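Local coordinates for DUF2442 domain-containing protein (Nitrosomonas europaea, PDB 2AUW) that is of unknown function but may bind DNA, at residues B[44-47]-B[48-51]; B[34-37]-B[38-42]. All blocks are in the same frame, centred on the assembly; numbering follows the deposited sequence.

Contact 1: residues B[44-47]-B[48-51]; sequences PDLA and PILD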
ATOM      1  N   PRO B  44     -28.893  -2.903 -24.504  1.00 32.39           N
ATOM      2  CA  PRO B  44     -29.148  -3.170 -25.947  1.00 33.60           C
ATOM      3  C   PRO B  44     -27.891  -3.389 -26.828  1.00 34.31           C
ATOM      4  O   PRO B  44     -27.899  -4.238 -27.727  1.00 35.60           O
ATOM      5  CB  PRO B  44     -29.945  -1.936 -26.396  1.00 33.49           C
ATOM      6  CG  PRO B  44     -30.718  -1.534 -25.132  1.00 32.81           C
ATOM      7  CD  PRO B  44     -29.704  -1.766 -24.001  1.00 32.95           C
ATOM      8  N   ASP B  45     -26.836  -2.643 -26.562  1.00 35.54           N
ATOM      9  CA  ASP B  45     -25.559  -2.780 -27.263  1.00 36.63           C
ATOM     10  C   ASP B  45     -24.937  -4.181 -27.130  1.00 36.31           C
ATOM     11  O   ASP B  45     -24.148  -4.592 -27.983  1.00 36.30           O
ATOM     12  CB  ASP B  45     -24.578  -1.740 -26.731  1.00 38.02           C
ATOM     13  CG  ASP B  45     -24.764  -0.370 -27.349  1.00 42.17           C
ATOM     14  OD1 ASP B  45     -25.757  -0.125 -28.079  1.00 46.94           O
ATOM     15  OD2 ASP B  45     -23.892   0.482 -27.095  1.00 47.98           O
ATOM     16  N   LEU B  46     -25.304  -4.924 -26.080  1.00 34.77           N
ATOM     17  CA  LEU B  46     -24.745  -6.271 -25.873  1.00 33.80           C
ATOM     18  C   LEU B  46     -25.532  -7.433 -26.488  1.00 33.94           C
ATOM     19  O   LEU B  46     -25.155  -8.600 -26.306  1.00 32.91           O
ATOM     20  CB  LEU B  46     -24.482  -6.521 -24.369  1.00 33.91           C
ATOM     21  CG  LEU B  46     -23.478  -5.535 -23.758  1.00 32.35           C
ATOM     22  CD1 LEU B  46     -23.174  -5.863 -22.300  1.00 34.14           C
ATOM     23  CD2 LEU B  46     -22.196  -5.475 -24.572  1.00 35.19           C
ATOM     24  N   ALA B  47     -26.607  -7.114 -27.218  1.00 33.58           N
ATOM     25  CA  ALA B  47     -27.496  -8.123 -27.794  1.00 34.15           C
ATOM     26  C   ALA B  47     -26.802  -9.178 -28.674  1.00 33.56           C
ATOM     27  O   ALA B  47     -27.137 -10.347 -28.591  1.00 33.92           O
ATOM     28  CB  ALA B  47     -28.659  -7.462 -28.545  1.00 34.57           C
ATOM     29  N   PRO B  48     -25.830  -8.770 -29.507  1.00 34.45           N
ATOM     30  CA  PRO B  48     -25.112  -9.786 -30.310  1.00 34.58           C
ATOM     31  C   PRO B  48     -24.445 -10.895 -29.498  1.00 34.83           C
ATOM     32  O   PRO B  48     -24.281 -12.006 -30.007  1.00 34.52           O
ATOM     33  CB  PRO B  48     -24.056  -8.967 -31.047  1.00 34.48           C
ATOM     34  CG  PRO B  48     -24.636  -7.608 -31.150  1.00 35.08           C
ATOM     35  CD  PRO B  48     -25.349  -7.410 -29.814  1.00 33.62           C
ATOM     36  N   ILE B  49     -24.093 -10.606 -28.239  1.00 34.81           N
ATOM     37  CA  ILE B  49     -23.483 -11.615 -27.358  1.00 34.22           C
ATOM     38  C   ILE B  49     -24.464 -12.700 -26.945  1.00 33.99           C
ATOM     39  O   ILE B  49     -24.058 -13.804 -26.567  1.00 33.62           O
ATOM     40  CB  ILE B  49     -22.739 -10.957 -26.141  1.00 34.17           C
ATOM     41  CG1 ILE B  49     -21.634 -10.038 -26.668  1.00 35.10           C
ATOM     42  CG2 ILE B  49     -22.111 -12.039 -25.262  1.00 33.50           C
ATOM     43  CD1 ILE B  49     -21.170  -8.955 -25.732  1.00 35.69           C
ATOM     44  N   LEU B  50     -25.761 -12.408 -27.066  1.00 34.02           N
ATOM     45  CA  LEU B  50     -26.818 -13.360 -26.715  1.00 34.56           C
ATOM     46  C   LEU B  50     -26.895 -14.583 -27.658  1.00 35.02           C
ATOM     47  O   LEU B  50     -27.458 -15.628 -27.300  1.00 35.13           O
ATOM     48  CB  LEU B  50     -28.183 -12.644 -26.617  1.00 34.32           C
ATOM     49  CG  LEU B  50     -28.417 -11.661 -25.456  1.00 35.15           C
ATOM     50  CD1 LEU B  50     -29.770 -10.950 -25.650  1.00 35.02           C
ATOM     51  CD2 LEU B  50     -28.420 -12.405 -24.124  1.00 30.69           C
ATOM     52  N   ASP B  51     -26.310 -14.447 -28.844  1.00 36.01           N
ATOM     53  CA  ASP B  51     -26.140 -15.564 -29.771  1.00 37.68           C
ATOM     54  C   ASP B  51     -25.172 -16.561 -29.158  1.00 38.30           C
ATOM     55  O   ASP B  51     -24.054 -16.172 -28.791  1.00 38.39           O
ATOM     56  CB  ASP B  51     -25.552 -15.047 -31.079  1.00 38.60           C
ATOM     57  CG  ASP B  51     -25.552 -16.103 -32.201  1.00 40.41           C
ATOM     58  OD1 ASP B  51     -25.819 -17.311 -31.962  1.00 41.56           O
ATOM     59  OD2 ASP B  51     -25.304 -15.694 -33.351  1.00 43.83           O
TER

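Contact 2: residues B[34-37]-B[38-42]; sequences VDVG and DILRK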
ATOM      1  N   VAL B  34     -20.448 -17.756 -12.806  1.00 23.49           N
ATOM      2  CA  VAL B  34     -21.279 -16.553 -12.723  1.00 22.65           C
ATOM      3  C   VAL B  34     -22.167 -16.473 -13.960  1.00 23.35           C
ATOM      4  O   VAL B  34     -21.703 -16.702 -15.096  1.00 23.08           O
ATOM      5  CB  VAL B  34     -20.385 -15.289 -12.629  1.00 22.71           C
ATOM      6  CG1 VAL B  34     -19.500 -15.151 -13.857  1.00 21.92           C
ATOM      7  CG2 VAL B  34     -21.251 -13.990 -12.382  1.00 21.75           C
ATOM      8  N   ASP B  35     -23.426 -16.115 -13.741  0.60 22.93           N
ATOM      9  CA  ASP B  35     -24.364 -15.918 -14.853  0.60 23.53           C
ATOM     10  C   ASP B  35     -24.316 -14.456 -15.264  0.60 23.61           C
ATOM     11  O   ASP B  35     -24.361 -13.551 -14.403  0.60 23.91           O
ATOM     12  CB  ASP B  35     -25.773 -16.294 -14.407  0.60 24.42           C
ATOM     13  CG  ASP B  35     -26.716 -16.515 -15.577  0.60 24.22           C
ATOM     14  OD1 ASP B  35     -27.021 -15.561 -16.298  0.60 25.39           O
ATOM     15  OD2 ASP B  35     -27.138 -17.660 -15.770  0.60 29.61           O
ATOM     16  N   VAL B  36     -24.198 -14.216 -16.567  1.00 23.18           N
ATOM     17  CA  VAL B  36     -24.210 -12.851 -17.097  1.00 24.02           C
ATOM     18  C   VAL B  36     -25.405 -12.607 -18.041  1.00 23.70           C
ATOM     19  O   VAL B  36     -25.443 -11.593 -18.700  1.00 24.48           O
ATOM     20  CB  VAL B  36     -22.891 -12.436 -17.810  1.00 23.34           C
ATOM     21  CG1 VAL B  36     -21.745 -12.324 -16.801  1.00 24.92           C
ATOM     22  CG2 VAL B  36     -22.534 -13.440 -18.956  1.00 24.25           C
ATOM     23  N   GLY B  37     -26.330 -13.557 -18.105  1.00 25.33           N
ATOM     24  CA  GLY B  37     -27.477 -13.497 -19.034  1.00 26.95           C
ATOM     25  C   GLY B  37     -28.376 -12.291 -18.782  1.00 28.02           C
ATOM     26  O   GLY B  37     -28.782 -11.599 -19.717  1.00 29.31           O
ATOM     27  N   ASP B  38     -28.671 -12.055 -17.513  0.70 28.65           N
ATOM     28  CA  ASP B  38     -29.519 -10.934 -17.085  0.70 29.70           C
ATOM     29  C   ASP B  38     -28.923  -9.568 -17.482  0.70 29.42           C
ATOM     30  O   ASP B  38     -29.624  -8.710 -18.039  0.70 29.07           O
ATOM     31  CB  ASP B  38     -29.764 -11.006 -15.562  0.70 30.64           C
ATOM     32  CG  ASP B  38     -30.756 -12.107 -15.152  0.70 34.17           C
ATOM     33  OD1 ASP B  38     -31.497 -12.633 -16.012  0.70 36.88           O
ATOM     34  OD2 ASP B  38     -30.825 -12.430 -13.932  0.70 39.41           O
ATOM     35  N   ILE B  39     -27.631  -9.356 -17.214  1.00 28.14           N
ATOM     36  CA  ILE B  39     -26.984  -8.094 -17.575  1.00 27.51           C
ATOM     37  C   ILE B  39     -26.883  -7.904 -19.089  1.00 27.63           C
ATOM     38  O   ILE B  39     -27.165  -6.808 -19.591  1.00 27.09           O
ATOM     39  CB  ILE B  39     -25.598  -7.833 -16.851  1.00 28.39           C
ATOM     40  CG1 ILE B  39     -25.015  -6.478 -17.256  1.00 29.73           C
ATOM     41  CG2 ILE B  39     -24.600  -8.876 -17.244  1.00 27.61           C
ATOM     42  CD1 ILE B  39     -25.813  -5.252 -16.841  1.00 34.93           C
ATOM     43  N   LEU B  40     -26.492  -8.954 -19.822  1.00 26.84           N
ATOM     44  CA  LEU B  40     -26.455  -8.882 -21.302  1.00 27.37           C
ATOM     45  C   LEU B  40     -27.823  -8.437 -21.880  1.00 27.44           C
ATOM     46  O   LEU B  40     -27.882  -7.575 -22.760  1.00 27.83           O
ATOM     47  CB  LEU B  40     -26.060 -10.231 -21.885  1.00 27.00           C
ATOM     48  CG  LEU B  40     -24.610 -10.706 -21.657  1.00 26.53           C
ATOM     49  CD1 LEU B  40     -24.522 -12.181 -22.076  1.00 24.75           C
ATOM     50  CD2 LEU B  40     -23.577  -9.850 -22.415  1.00 25.45           C
ATOM     51  N   ARG B  41     -28.906  -9.015 -21.364  1.00 29.11           N
ATOM     52  CA  ARG B  41     -30.273  -8.700 -21.826  1.00 30.51           C
ATOM     53  C   ARG B  41     -30.686  -7.252 -21.546  1.00 30.85           C
ATOM     54  O   ARG B  41     -31.598  -6.700 -22.201  1.00 31.57           O
ATOM     55  CB  ARG B  41     -31.266  -9.622 -21.132  1.00 31.24           C
ATOM     56  CG  ARG B  41     -31.249 -11.028 -21.665  1.00 35.58           C
ATOM     57  CD  ARG B  41     -32.398 -11.833 -21.101  1.00 40.41           C
ATOM     58  NE  ARG B  41     -32.110 -12.399 -19.784  1.00 43.45           N
ATOM     59  CZ  ARG B  41     -31.415 -13.522 -19.585  1.00 44.68           C
ATOM     60  NH1 ARG B  41     -30.920 -14.191 -20.620  1.00 45.07           N
ATOM     61  NH2 ARG B  41     -31.211 -13.973 -18.350  1.00 45.09           N
ATOM     62  N   LYS B  42     -30.057  -6.634 -20.550  1.00 29.70           N
ATOM     63  CA  LYS B  42     -30.455  -5.296 -20.140  1.00 29.91           C
ATOM     64  C   LYS B  42     -29.680  -4.172 -20.810  1.00 30.11           C
ATOM     65  O   LYS B  42     -29.949  -2.985 -20.570  1.00 29.82           O
ATOM     66  CB  LYS B  42     -30.399  -5.163 -18.624  1.00 29.97           C
ATOM     67  CG  LYS B  42     -31.548  -5.878 -17.958  1.00 30.14           C
ATOM     68  CD  LYS B  42     -31.657  -5.444 -16.534  1.00 34.58           C
ATOM     69  CE  LYS B  42     -32.583  -6.343 -15.762  1.00 38.31           C
ATOM     70  NZ  LYS B  42     -33.469  -7.159 -16.641  1.00 41.62           N
TER
HETATM   71  O   HOH W   1     -26.507 -10.929 -15.026  1.00 33.90           O
HETATM   72  O   HOH W   2     -27.545 -12.990 -14.927  1.00 36.47           O
HETATM   73  O   HOH W   3     -29.319 -15.729 -17.233  1.00 41.73           O

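Contact 1: residues B[44-47]-B[48-51]
The carbonyl groups of L46 and A47 are the flat groups that organise this turn, and each receives an amide from above its plane. I49 N bonds to L46 O at 3.0 Å, lifted 44° out of the carbonyl plane. One residue on, L50 N reaches A47 O at 2.9 Å, 53° out, so neither donor meets a lone pair, and both bonds are bent at the hydrogen. The same A47 O also lies close to the start of the leucine side chain, L50 CB being 3.2 Å away. The pyrrolidine ring of P48 follows directly on A47, its CD 3.5 Å from A47 CB. That CD also takes the place an amide hydrogen would need to reach the carbonyl of D45: P48 CD is 3.6 Å from D45 O, and P48 N has no proton to give. The ladder of bonds therefore skips one rung here.

L46 and I49 lie alongside each other and point the same way. In both, the first torsion (-61° in L46) sets the chain anti to the carbonyl carbon, and this match brings L46 CD2 within 3.8 Å of I49 CD1. I49 is buried, resting also on W69, F70 and E73, whereas A47 and P48 face solvent. Y20 OH bonds to the carbonyl oxygen of L50, tying the end of the turn to the sheet region.

Behind these contacts runs a series of turns, each bonded from a residue to the third one before it, since A47 N bonds to P44 O at 3.2 Å and D51 N weakly to P48 O at 3.4 Å. It is a 3-10-type connection between helix 37-42 and helix 52-55, closed by D51 as N-cap of the second helix, its OD1 weakly bonded to E53 N.

Contact 2: residues B[34-37]-B[38-42]
V36 and L40 cross obliquely, with V36 CG2 and L40 CD1 3.9 Å apart at the buried start of the helix. I39 comes from the next position round: its CG2, not the CG1 arm that leads away, meets V36 O at 3.2 Å. That oxygen also takes L40 N at 3.1 Å in a nearly straight bond (170°), opening the helical ladder, which R41 N continues to G37 O. Cut back to an alanine, L40 would lose the methyl that meets V36 CG2, which is likely to open a gap beside F74, I49 and L50.

On the outer side, R41 turns back over the helix start. A bend at chi3 (-84°) lays the guanidinium flat across the backbone, with G37 O 3.2 Å above its plane and over its centre; the approach is to a face and no bond from NE or NH1 results. At the edge, close to the guanidinium plane, R41 NH2 bridges to D38 OD1 at 2.7 Å, meeting it on the anti side and 34° out of the carboxylate plane, for the conformer of D38 given here. D35, also modelled in two conformers, uses OD1 to accept G37 N at 2.8 Å, an Asx turn leading from strand 31-35 into helix 37-42. One water joins this oxygen to D38 N, and a second, doubtfully close to it, may relay it to R41 NH2. The contact thus separates an apolar inner side from a hydrated ionic outer one, where the arginine is likely to offset the negative charge of the two aspartates.

In the fold
Contact 2 leads from strand 31-35 into helix 37-42, and contact 1 is the turn that follows that helix in the chain; their centres lie 10 Å apart. L40 joins them: its CD2 packs on I49 CG2 at 3.9 Å, and L50 CD2 approaches L40 CB at the same distance. The leucine methyl L50 CD2 also reaches R41 CG at 4.0 Å, so the turn folds back against the helix it leaves. Y20 serves both, through a backbone hydrogen bond with V36 and through its hydroxyl to the carbonyl of L50. Both contacts lie within the DUF2442 family region, on the same side of the chain's centre.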